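Local coordinates for protein Bse634I restriction endonuclease (Geobacillus stearothermophilus, PDB 1KNV) that recognises and cuts a specific double-stranded DNA sequence, probably with the help of bound metal ions, at residues B[208-220]-B[229-241]. Numbering follows the deposited sequence.
Sequences QLVHEGNILKSLF and NPKAEFKYYGASS
Lys217 reaches past the backbone of Tyr236 to put its NZ among three acceptors: the carboxylates of Asp272 and Glu268, in salt bridges, and the carbonyl of Arg269. On the way, Lys217 CE lies 3.7 Å from Tyr236 N. That N-H also bonds Asp272, whose carboxylate thus ties helix and strand together.

Helix 203-227 is the crossover of a beta-alpha-beta unit and runs back antiparallel to strand 235-240, at 164°. Tyr236 fills much of the interface. Its CG is anti to the backbone N (chi1 179°), which sends the ring toward the helix. One ring face lies against the backbone at Gly213, where Tyr236 CD1 comes within 3.4 Å of Gly213 CA. Leu216 CD1 approaches the ring obliquely, 4.0 Å from Tyr236 CE2. Tyr236 OH bonds Glu212 OE2, with carboxylate and ring planes nearly perpendicular. The modelled length, 2.3 Å, is too short to be taken at face value.

Leu209 CD2 packs 3.9 Å from Gly238 CA. Toward the other end, Leu216 CB meets Phe234 CE2 at 3.9 Å. In one of two modelled conformers, the Phe220 ring takes Phe234 CB over its centre in a CH-pi contact, 3.4 Å from the centroid. Ala232 CB lies 3.8 Å from Phe220 CE2.

The interface is therefore mainly apolar and aromatic. The charge of its buried lysine is probably balanced by the two carboxylates, which would favour the protonated form. A hydrogen bond between Glu212 OE1 and Ser143 probably helps to position Glu212 near Asp146, a residue seen to bind calcium in this protein, though no ion is bound to this chain here.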
ATOM      1  N   GLN B 208      23.072  10.313  11.049  1.00 21.54           N
ATOM      2  CA  GLN B 208      23.507   9.169  10.251  1.00 20.07           C
ATOM      3  C   GLN B 208      22.775   7.903  10.682  1.00 20.13           C
ATOM      4  O   GLN B 208      22.445   7.064   9.852  1.00 20.40           O
ATOM      5  CB  GLN B 208      25.002   8.951  10.393  1.00 19.21           C
ATOM      6  CG  GLN B 208      25.808  10.086   9.851  1.00 20.47           C
ATOM      7  CD  GLN B 208      27.265   9.980  10.232  1.00 22.14           C
ATOM      8  OE1 GLN B 208      28.057  10.873   9.939  1.00 24.86           O
ATOM      9  NE2 GLN B 208      27.632   8.887  10.886  1.00 21.65           N
ATOM     10  N   LEU B 209      22.532   7.753  11.980  1.00 18.77           N
ATOM     11  CA  LEU B 209      21.820   6.581  12.464  1.00 18.03           C
ATOM     12  C   LEU B 209      20.405   6.634  11.937  1.00 18.39           C
ATOM     13  O   LEU B 209      19.901   5.659  11.396  1.00 19.29           O
ATOM     14  CB  LEU B 209      21.779   6.556  13.988  1.00 17.69           C
ATOM     15  CG  LEU B 209      23.119   6.264  14.650  1.00 17.79           C
ATOM     16  CD1 LEU B 209      22.977   6.317  16.154  1.00 17.80           C
ATOM     17  CD2 LEU B 209      23.600   4.899  14.203  1.00 18.31           C
ATOM     18  N   VAL B 210      19.769   7.791  12.084  1.00 19.11           N
ATOM     19  CA  VAL B 210      18.392   7.968  11.637  1.00 17.86           C
ATOM     20  C   VAL B 210      18.203   7.688  10.148  1.00 16.71           C
ATOM     21  O   VAL B 210      17.295   6.963   9.758  1.00 16.01           O
ATOM     22  CB  VAL B 210      17.882   9.401  11.962  1.00 18.19           C
ATOM     23  CG1 VAL B 210      16.550   9.634  11.314  1.00 18.12           C
ATOM     24  CG2 VAL B 210      17.753   9.587  13.472  1.00 16.87           C
ATOM     25  N   HIS B 211      19.064   8.249   9.311  1.00 17.39           N
ATOM     26  CA  HIS B 211      18.917   8.048   7.878  1.00 16.65           C
ATOM     27  C   HIS B 211      19.205   6.619   7.467  1.00 16.52           C
ATOM     28  O   HIS B 211      18.501   6.052   6.638  1.00 15.96           O
ATOM     29  CB  HIS B 211      19.833   8.985   7.100  1.00 17.01           C
ATOM     30  CG  HIS B 211      19.664   8.874   5.618  1.00 18.45           C
ATOM     31  ND1 HIS B 211      18.455   9.094   4.994  1.00 17.74           N
ATOM     32  CD2 HIS B 211      20.532   8.508   4.644  1.00 17.33           C
ATOM     33  CE1 HIS B 211      18.585   8.863   3.699  1.00 18.70           C
ATOM     34  NE2 HIS B 211      19.836   8.507   3.461  1.00 16.92           N
ATOM     35  N   GLU B 212      20.248   6.042   8.045  1.00 17.32           N
ATOM     36  CA  GLU B 212      20.623   4.674   7.728  1.00 17.67           C
ATOM     37  C   GLU B 212      19.494   3.716   8.108  1.00 15.95           C
ATOM     38  O   GLU B 212      19.194   2.777   7.373  1.00 16.22           O
ATOM     39  CB  GLU B 212      21.933   4.308   8.434  1.00 19.02           C
ATOM     40  CG  GLU B 212      22.309   2.848   8.291  1.00 23.75           C
ATOM     41  CD  GLU B 212      23.793   2.589   8.476  1.00 25.89           C
ATOM     42  OE1 GLU B 212      24.548   2.740   7.491  1.00 28.02           O
ATOM     43  OE2 GLU B 212      24.209   2.239   9.600  1.00 26.88           O
ATOM     44  N   GLY B 213      18.855   3.964   9.245  1.00 14.59           N
ATOM     45  CA  GLY B 213      17.750   3.115   9.654  1.00 12.90           C
ATOM     46  C   GLY B 213      16.606   3.199   8.658  1.00 14.10           C
ATOM     47  O   GLY B 213      15.972   2.197   8.346  1.00 16.61           O
ATOM     48  N   ASN B 214      16.331   4.395   8.150  1.00 14.83           N
ATOM     49  CA  ASN B 214      15.258   4.570   7.172  1.00 15.09           C
ATOM     50  C   ASN B 214      15.574   3.884   5.861  1.00 14.66           C
ATOM     51  O   ASN B 214      14.703   3.253   5.267  1.00 14.05           O
ATOM     52  CB  ASN B 214      15.006   6.050   6.911  1.00 13.90           C
ATOM     53  CG  ASN B 214      14.004   6.628   7.866  1.00 14.73           C
ATOM     54  OD1 ASN B 214      12.830   6.250   7.841  1.00 15.44           O
ATOM     55  ND2 ASN B 214      14.453   7.539   8.729  1.00 14.13           N
ATOM     56  N   ILE B 215      16.827   4.015   5.421  1.00 16.18           N
ATOM     57  CA  ILE B 215      17.297   3.417   4.166  1.00 17.21           C
ATOM     58  C   ILE B 215      17.237   1.891   4.186  1.00 17.55           C
ATOM     59  O   ILE B 215      16.692   1.267   3.264  1.00 16.61           O
ATOM     60  CB  ILE B 215      18.754   3.853   3.842  1.00 16.47           C
ATOM     61  CG1 ILE B 215      18.767   5.303   3.376  1.00 15.68           C
ATOM     62  CG2 ILE B 215      19.343   2.977   2.741  1.00 16.53           C
ATOM     63  CD1 ILE B 215      18.082   5.493   2.028  1.00 17.26           C
ATOM     64  N   LEU B 216      17.791   1.295   5.237  1.00 15.66           N
ATOM     65  CA  LEU B 216      17.806  -0.152   5.350  1.00 17.36           C
ATOM     66  C   LEU B 216      16.433  -0.763   5.643  1.00 18.49           C
ATOM     67  O   LEU B 216      16.048  -1.758   5.030  1.00 19.95           O
ATOM     68  CB  LEU B 216      18.820  -0.575   6.416  1.00 18.29           C
ATOM     69  CG  LEU B 216      20.270  -0.218   6.073  1.00 19.74           C
ATOM     70  CD1 LEU B 216      21.163  -0.538   7.251  1.00 19.39           C
ATOM     71  CD2 LEU B 216      20.712  -0.988   4.826  1.00 20.77           C
ATOM     72  N   LYS B 217      15.694  -0.181   6.580  1.00 17.20           N
ATOM     73  CA  LYS B 217      14.376  -0.713   6.900  1.00 17.24           C
ATOM     74  C   LYS B 217      13.402  -0.623   5.722  1.00 16.08           C
ATOM     75  O   LYS B 217      12.603  -1.533   5.503  1.00 15.37           O
ATOM     76  CB  LYS B 217      13.778  -0.001   8.114  1.00 17.01           C
ATOM     77  CG  LYS B 217      14.355  -0.449   9.435  1.00 18.08           C
ATOM     78  CD  LYS B 217      13.509   0.096  10.573  1.00 18.70           C
ATOM     79  CE  LYS B 217      13.888  -0.555  11.869  1.00 18.78           C
ATOM     80  NZ  LYS B 217      12.876  -0.272  12.913  1.00 20.09           N
ATOM     81  N   SER B 218      13.447   0.469   4.971  1.00 15.23           N
ATOM     82  CA  SER B 218      12.544   0.586   3.841  1.00 16.33           C
ATOM     83  C   SER B 218      12.933  -0.437   2.769  1.00 17.23           C
ATOM     84  O   SER B 218      12.069  -1.001   2.087  1.00 16.95           O
ATOM     85  CB  SER B 218      12.572   2.007   3.279  1.00 16.78           C
ATOM     86  OG  SER B 218      13.856   2.361   2.796  1.00 17.89           O
ATOM     87  N   LEU B 219      14.235  -0.692   2.639  1.00 16.97           N
ATOM     88  CA  LEU B 219      14.724  -1.659   1.663  1.00 16.81           C
ATOM     89  C   LEU B 219      14.145  -3.030   2.004  1.00 16.47           C
ATOM     90  O   LEU B 219      13.690  -3.768   1.121  1.00 17.21           O
ATOM     91  CB  LEU B 219      16.252  -1.733   1.694  1.00 17.74           C
ATOM     92  CG  LEU B 219      16.936  -2.632   0.655  1.00 19.09           C
ATOM     93  CD1 LEU B 219      16.837  -1.986  -0.719  1.00 20.22           C
ATOM     94  CD2 LEU B 219      18.405  -2.836   1.020  1.00 20.70           C
ATOM     95  N   PHE B 220      14.164  -3.357   3.294  0.51 15.96           N
ATOM     96  CA  PHE B 220      13.651  -4.633   3.782  0.51 15.91           C
ATOM     97  C   PHE B 220      12.136  -4.695   3.600  0.51 15.57           C
ATOM     98  O   PHE B 220      11.585  -5.737   3.260  0.51 15.49           O
ATOM     99  CB  PHE B 220      14.002  -4.804   5.266  0.51 14.08           C
ATOM    100  CG  PHE B 220      13.853  -6.218   5.775  0.51 13.82           C
ATOM    101  CD1 PHE B 220      14.840  -7.171   5.534  0.51 12.82           C
ATOM    102  CD2 PHE B 220      12.731  -6.593   6.518  0.51 13.38           C
ATOM    103  CE1 PHE B 220      14.714  -8.474   6.031  0.51 12.94           C
ATOM    104  CE2 PHE B 220      12.599  -7.889   7.013  0.51 12.24           C
ATOM    105  CZ  PHE B 220      13.591  -8.830   6.772  0.51 11.84           C
ATOM    106  N   ASN B 229       6.002 -11.804   2.479  1.00 21.81           N
ATOM    107  CA  ASN B 229       6.274 -12.420   3.771  1.00 22.44           C
ATOM    108  C   ASN B 229       6.048 -11.321   4.796  1.00 23.96           C
ATOM    109  O   ASN B 229       6.945 -10.531   5.072  1.00 23.52           O
ATOM    110  CB  ASN B 229       7.723 -12.888   3.844  1.00 22.75           C
ATOM    111  CG  ASN B 229       7.995 -13.746   5.056  1.00 23.39           C
ATOM    112  OD1 ASN B 229       7.161 -13.860   5.952  1.00 25.14           O
ATOM    113  ND2 ASN B 229       9.168 -14.358   5.092  1.00 24.64           N
ATOM    114  N   PRO B 230       4.842 -11.251   5.370  1.00 25.84           N
ATOM    115  CA  PRO B 230       4.579 -10.202   6.354  1.00 27.61           C
ATOM    116  C   PRO B 230       5.295 -10.385   7.685  1.00 29.17           C
ATOM    117  O   PRO B 230       5.501  -9.429   8.428  1.00 30.58           O
ATOM    118  CB  PRO B 230       3.060 -10.255   6.507  1.00 27.28           C
ATOM    119  CG  PRO B 230       2.760 -11.708   6.310  1.00 26.50           C
ATOM    120  CD  PRO B 230       3.641 -12.080   5.142  1.00 25.88           C
ATOM    121  N   LYS B 231       5.696 -11.616   7.965  0.51 29.24           N
ATOM    122  CA  LYS B 231       6.351 -11.944   9.220  0.51 29.58           C
ATOM    123  C   LYS B 231       7.854 -11.695   9.286  0.51 29.25           C
ATOM    124  O   LYS B 231       8.451 -11.779  10.359  0.51 28.45           O
ATOM    125  CB  LYS B 231       6.069 -13.407   9.549  0.51 30.76           C
ATOM    126  CG  LYS B 231       4.598 -13.777   9.445  0.51 32.43           C
ATOM    127  CD  LYS B 231       3.752 -12.965  10.415  0.51 33.11           C
ATOM    128  CE  LYS B 231       2.289 -13.362  10.331  0.51 33.46           C
ATOM    129  NZ  LYS B 231       1.491 -12.693  11.391  0.51 34.86           N
ATOM    130  N   ALA B 232       8.472 -11.388   8.149  1.00 28.85           N
ATOM    131  CA  ALA B 232       9.910 -11.168   8.127  1.00 28.22           C
ATOM    132  C   ALA B 232      10.131  -9.880   8.922  1.00 28.97           C
ATOM    133  O   ALA B 232       9.346  -8.939   8.813  1.00 29.59           O
ATOM    134  CB  ALA B 232      10.394 -11.001   6.707  1.00 26.54           C
ATOM    135  N   GLU B 233      11.186  -9.847   9.727  1.00 30.02           N
ATOM    136  CA  GLU B 233      11.502  -8.682  10.549  1.00 30.91           C
ATOM    137  C   GLU B 233      12.953  -8.252  10.456  1.00 28.76           C
ATOM    138  O   GLU B 233      13.857  -9.086  10.448  1.00 30.42           O
ATOM    139  CB  GLU B 233      11.232  -8.974  12.021  1.00 35.04           C
ATOM    140  CG  GLU B 233       9.819  -8.769  12.490  1.00 41.02           C
ATOM    141  CD  GLU B 233       9.721  -8.909  13.996  1.00 44.61           C
ATOM    142  OE1 GLU B 233       9.863 -10.049  14.509  1.00 46.33           O
ATOM    143  OE2 GLU B 233       9.520  -7.868  14.665  1.00 46.65           O
ATOM    144  N   PHE B 234      13.175  -6.946  10.389  1.00 24.65           N
ATOM    145  CA  PHE B 234      14.527  -6.425  10.372  1.00 21.23           C
ATOM    146  C   PHE B 234      14.567  -5.209  11.276  1.00 21.05           C
ATOM    147  O   PHE B 234      13.831  -4.249  11.053  1.00 20.59           O
ATOM    148  CB  PHE B 234      14.962  -6.004   8.984  1.00 19.71           C
ATOM    149  CG  PHE B 234      16.329  -5.395   8.958  1.00 18.41           C
ATOM    150  CD1 PHE B 234      17.457  -6.187   9.125  1.00 17.43           C
ATOM    151  CD2 PHE B 234      16.487  -4.024   8.809  1.00 18.09           C
ATOM    152  CE1 PHE B 234      18.722  -5.622   9.144  1.00 18.61           C
ATOM    153  CE2 PHE B 234      17.749  -3.444   8.825  1.00 17.97           C
ATOM    154  CZ  PHE B 234      18.868  -4.244   8.993  1.00 18.92           C
ATOM    155  N   LYS B 235      15.420  -5.260  12.295  1.00 19.71           N
ATOM    156  CA  LYS B 235      15.563  -4.162  13.240  1.00 19.43           C
ATOM    157  C   LYS B 235      16.906  -3.476  13.037  1.00 18.35           C
ATOM    158  O   LYS B 235      17.899  -4.116  12.713  1.00 18.54           O
ATOM    159  CB  LYS B 235      15.495  -4.692  14.664  1.00 21.26           C
ATOM    160  CG  LYS B 235      14.206  -5.385  15.016  1.00 25.43           C
ATOM    161  CD  LYS B 235      13.158  -4.391  15.452  1.00 29.69           C
ATOM    162  CE  LYS B 235      11.901  -5.098  15.940  1.00 31.67           C
ATOM    163  NZ  LYS B 235      11.219  -5.822  14.825  1.00 35.07           N
ATOM    164  N   TYR B 236      16.936  -2.169  13.242  1.00 17.76           N
ATOM    165  CA  TYR B 236      18.169  -1.422  13.104  1.00 17.19           C
ATOM    166  C   TYR B 236      18.446  -0.704  14.412  1.00 17.49           C
ATOM    167  O   TYR B 236      17.555  -0.083  14.990  1.00 17.70           O
ATOM    168  CB  TYR B 236      18.060  -0.427  11.952  1.00 16.39           C
ATOM    169  CG  TYR B 236      19.308   0.395  11.774  1.00 16.86           C
ATOM    170  CD1 TYR B 236      19.387   1.689  12.285  1.00 16.63           C
ATOM    171  CD2 TYR B 236      20.434  -0.136  11.140  1.00 16.04           C
ATOM    172  CE1 TYR B 236      20.559   2.438  12.176  1.00 17.25           C
ATOM    173  CE2 TYR B 236      21.608   0.600  11.028  1.00 16.30           C
ATOM    174  CZ  TYR B 236      21.665   1.887  11.550  1.00 17.66           C
ATOM    175  OH  TYR B 236      22.833   2.623  11.462  1.00 19.29           O
ATOM    176  N   TYR B 237      19.687  -0.797  14.877  1.00 18.30           N
ATOM    177  CA  TYR B 237      20.088  -0.185  16.144  1.00 18.72           C
ATOM    178  C   TYR B 237      21.287   0.756  16.052  1.00 18.77           C
ATOM    179  O   TYR B 237      22.075   0.717  15.109  1.00 18.90           O
ATOM    180  CB  TYR B 237      20.442  -1.270  17.159  1.00 18.34           C
ATOM    181  CG  TYR B 237      19.338  -2.248  17.439  1.00 18.63           C
ATOM    182  CD1 TYR B 237      18.374  -1.981  18.406  1.00 19.13           C
ATOM    183  CD2 TYR B 237      19.247  -3.438  16.725  1.00 18.63           C
ATOM    184  CE1 TYR B 237      17.344  -2.881  18.658  1.00 19.89           C
ATOM    185  CE2 TYR B 237      18.228  -4.341  16.964  1.00 19.66           C
ATOM    186  CZ  TYR B 237      17.280  -4.059  17.932  1.00 20.03           C
ATOM    187  OH  TYR B 237      16.281  -4.965  18.181  1.00 20.75           O
ATOM    188  N   GLY B 238      21.413   1.594  17.071  1.00 19.29           N
ATOM    189  CA  GLY B 238      22.533   2.501  17.150  1.00 19.00           C
ATOM    190  C   GLY B 238      23.257   2.196  18.448  1.00 19.64           C
ATOM    191  O   GLY B 238      22.639   1.772  19.423  1.00 20.23           O
ATOM    192  N   ALA B 239      24.573   2.375  18.453  1.00 21.11           N
ATOM    193  CA  ALA B 239      25.394   2.158  19.643  1.00 21.05           C
ATOM    194  C   ALA B 239      26.393   3.313  19.703  1.00 22.77           C
ATOM    195  O   ALA B 239      27.188   3.500  18.779  1.00 23.32           O
ATOM    196  CB  ALA B 239      26.132   0.834  19.556  1.00 19.41           C
ATOM    197  N   SER B 240      26.336   4.095  20.779  1.00 24.15           N
ATOM    198  CA  SER B 240      27.235   5.231  20.964  1.00 24.70           C
ATOM    199  C   SER B 240      28.357   4.860  21.919  1.00 25.76           C
ATOM    200  O   SER B 240      28.173   4.022  22.804  1.00 25.20           O
ATOM    201  CB  SER B 240      26.469   6.425  21.536  1.00 23.84           C
ATOM    202  OG  SER B 240      27.347   7.508  21.801  1.00 23.60           O
ATOM    203  N   SER B 241      29.523   5.474  21.744  1.00 27.37           N
ATOM    204  CA  SER B 241      30.643   5.198  22.637  1.00 28.36           C
ATOM    205  C   SER B 241      30.594   6.127  23.857  1.00 30.01           C
ATOM    206  O   SER B 241      31.429   6.027  24.756  1.00 30.87           O
ATOM    207  CB  SER B 241      31.972   5.349  21.900  1.00 27.51           C
ATOM    208  OG  SER B 241      32.205   4.228  21.067  1.00 27.56           O
TER